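Local coordinates for protein CELL division inhibitor (Pyrococcus furiosus, PDB 1G3Q) that binds ADP and magnesium in the crystal and is probably a MinD-type ATPase of the P-loop family that inhibits cell division, at residues P98-L101 with P102-I105. Sequence-based numbering, arbitrary orientation.
Sequences PRKL and PEVI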
ATOM      1  N   PRO A  98      -1.342  -5.912 -17.124  1.00 16.12           N
ATOM      2  CA  PRO A  98      -1.969  -5.300 -15.947  1.00 16.36           C
ATOM      3  C   PRO A  98      -3.466  -5.556 -15.839  1.00 16.67           C
ATOM      4  O   PRO A  98      -4.032  -5.523 -14.746  1.00 16.87           O
ATOM      5  CB  PRO A  98      -1.646  -3.820 -16.119  1.00 16.41           C
ATOM      6  CG  PRO A  98      -1.634  -3.659 -17.605  1.00 16.91           C
ATOM      7  CD  PRO A  98      -0.859  -4.877 -18.056  1.00 16.07           C
ATOM      8  N   ARG A  99      -4.106  -5.816 -16.973  1.00 16.59           N
ATOM      9  CA  ARG A  99      -5.542  -6.058 -16.993  1.00 16.88           C
ATOM     10  C   ARG A  99      -5.940  -7.322 -16.232  1.00 17.32           C
ATOM     11  O   ARG A  99      -7.107  -7.502 -15.886  1.00 17.15           O
ATOM     12  CB  ARG A  99      -6.031  -6.136 -18.443  1.00 16.47           C
ATOM     13  CG  ARG A  99      -5.769  -4.857 -19.232  1.00 15.99           C
ATOM     14  CD  ARG A  99      -5.950  -5.082 -20.726  1.00 15.16           C
ATOM     15  NE  ARG A  99      -5.147  -6.205 -21.201  1.00 14.28           N
ATOM     16  CZ  ARG A  99      -5.231  -6.715 -22.424  1.00 14.00           C
ATOM     17  NH1 ARG A  99      -6.080  -6.191 -23.300  1.00 13.81           N
ATOM     18  NH2 ARG A  99      -4.500  -7.771 -22.759  1.00 12.70           N
ATOM     19  N   LYS A 100      -4.972  -8.192 -15.960  1.00 17.91           N
ATOM     20  CA  LYS A 100      -5.256  -9.429 -15.237  1.00 18.52           C
ATOM     21  C   LYS A 100      -5.044  -9.313 -13.729  1.00 18.46           C
ATOM     22  O   LYS A 100      -5.227 -10.286 -12.997  1.00 18.12           O
ATOM     23  CB  LYS A 100      -4.404 -10.572 -15.791  1.00 19.60           C
ATOM     24  CG  LYS A 100      -4.852 -11.035 -17.168  1.00 21.21           C
ATOM     25  CD  LYS A 100      -3.930 -12.086 -17.746  1.00 22.63           C
ATOM     26  CE  LYS A 100      -4.480 -12.599 -19.074  1.00 24.02           C
ATOM     27  NZ  LYS A 100      -3.538 -13.553 -19.720  1.00 25.86           N
ATOM     28  N   LEU A 101      -4.665  -8.126 -13.269  1.00 18.11           N
ATOM     29  CA  LEU A 101      -4.438  -7.906 -11.844  1.00 18.78           C
ATOM     30  C   LEU A 101      -5.678  -8.202 -10.995  1.00 18.84           C
ATOM     31  O   LEU A 101      -5.602  -8.958 -10.026  1.00 18.53           O
ATOM     32  CB  LEU A 101      -3.959  -6.470 -11.597  1.00 19.03           C
ATOM     33  CG  LEU A 101      -2.468  -6.229 -11.853  1.00 20.03           C
ATOM     34  CD1 LEU A 101      -2.154  -4.737 -11.817  1.00 20.10           C
ATOM     35  CD2 LEU A 101      -1.657  -6.974 -10.792  1.00 20.36           C
ATOM     36  N   PRO A 102      -6.838  -7.619 -11.349  1.00 19.02           N
ATOM     37  CA  PRO A 102      -8.051  -7.873 -10.564  1.00 19.24           C
ATOM     38  C   PRO A 102      -8.390  -9.350 -10.368  1.00 19.56           C
ATOM     39  O   PRO A 102      -8.666  -9.775  -9.249  1.00 19.80           O
ATOM     40  CB  PRO A 102      -9.122  -7.121 -11.344  1.00 19.13           C
ATOM     41  CG  PRO A 102      -8.359  -5.931 -11.852  1.00 19.13           C
ATOM     42  CD  PRO A 102      -7.080  -6.567 -12.355  1.00 18.90           C
ATOM     43  N   GLU A 103      -8.367 -10.135 -11.442  1.00 19.83           N
ATOM     44  CA  GLU A 103      -8.690 -11.553 -11.325  1.00 20.61           C
ATOM     45  C   GLU A 103      -7.638 -12.310 -10.518  1.00 20.10           C
ATOM     46  O   GLU A 103      -7.972 -13.185  -9.717  1.00 19.17           O
ATOM     47  CB  GLU A 103      -8.853 -12.189 -12.713  1.00 21.97           C
ATOM     48  CG  GLU A 103      -7.611 -12.181 -13.593  1.00 24.91           C
ATOM     49  CD  GLU A 103      -7.911 -12.588 -15.033  1.00 26.47           C
ATOM     50  OE1 GLU A 103      -8.750 -11.923 -15.682  1.00 27.39           O
ATOM     51  OE2 GLU A 103      -7.309 -13.569 -15.515  1.00 27.86           O
ATOM     52  N   VAL A 104      -6.369 -11.967 -10.713  1.00 19.45           N
ATOM     53  CA  VAL A 104      -5.295 -12.636  -9.986  1.00 19.19           C
ATOM     54  C   VAL A 104      -5.365 -12.371  -8.485  1.00 19.52           C
ATOM     55  O   VAL A 104      -5.339 -13.298  -7.681  1.00 19.39           O
ATOM     56  CB  VAL A 104      -3.908 -12.190 -10.490  1.00 18.99           C
ATOM     57  CG1 VAL A 104      -2.819 -12.793  -9.607  1.00 18.22           C
ATOM     58  CG2 VAL A 104      -3.714 -12.632 -11.930  1.00 18.66           C
ATOM     59  N   ILE A 105      -5.452 -11.103  -8.110  1.00 19.87           N
ATOM     60  CA  ILE A 105      -5.502 -10.741  -6.701  1.00 20.80           C
ATOM     61  C   ILE A 105      -6.739 -11.285  -5.992  1.00 21.69           C
ATOM     62  O   ILE A 105      -6.635 -11.929  -4.948  1.00 21.72           O
ATOM     63  CB  ILE A 105      -5.438  -9.211  -6.533  1.00 20.81           C
ATOM     64  CG1 ILE A 105      -4.079  -8.710  -7.030  1.00 20.48           C
ATOM     65  CG2 ILE A 105      -5.664  -8.826  -5.071  1.00 20.85           C
ATOM     66  CD1 ILE A 105      -3.909  -7.201  -6.993  1.00 21.38           C
TER
HETATM   67  O   HOH W   1      -8.564  -9.269 -14.292  1.00 17.56           O
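K100 and V104 are joined at the first turn of helix 101-106, where the amide N of V104 gives a hydrogen bond of 3.1 Å to the carbonyl O of K100, and the next bond, from I105 N to L101 O, measures 2.9 Å and is nearly straight at 176°. P102 suits this first turn because backbone N-H groups there have no preceding carbonyl within the helix to bond to, so a proline costs no helix bond; its CD carbon lies 3.7 Å from R99 O. E103 has its chi1 at 63°, which sets CG between the backbone N and the carbonyl carbon and brings it 3.1 Å from K100 O. One water bridges R99 O, to which it donates, and E103 N, from which it accepts, four residues on; it also donates to E103 OE1 at 3.0 Å. The extended chains of K100 and E103 run side by side in the same direction, with CG of K100 3.9 Å from OE2 of E103, while the ammonium and carboxylate do not touch. CD2 of L101 passes CD1 of I105 loosely at 4.4 Å. L101 and V104 pack against L63 of helix 59-63, and I105 reaches I115 and I117 of strand 114-118. The helix thus starts amphipathic, its apolar residues turned to helix 59-63 and strand 114-118, with K100 and E103 directed away from L101 and I105, and the opposite charges of K100 and E103 probably attract only weakly.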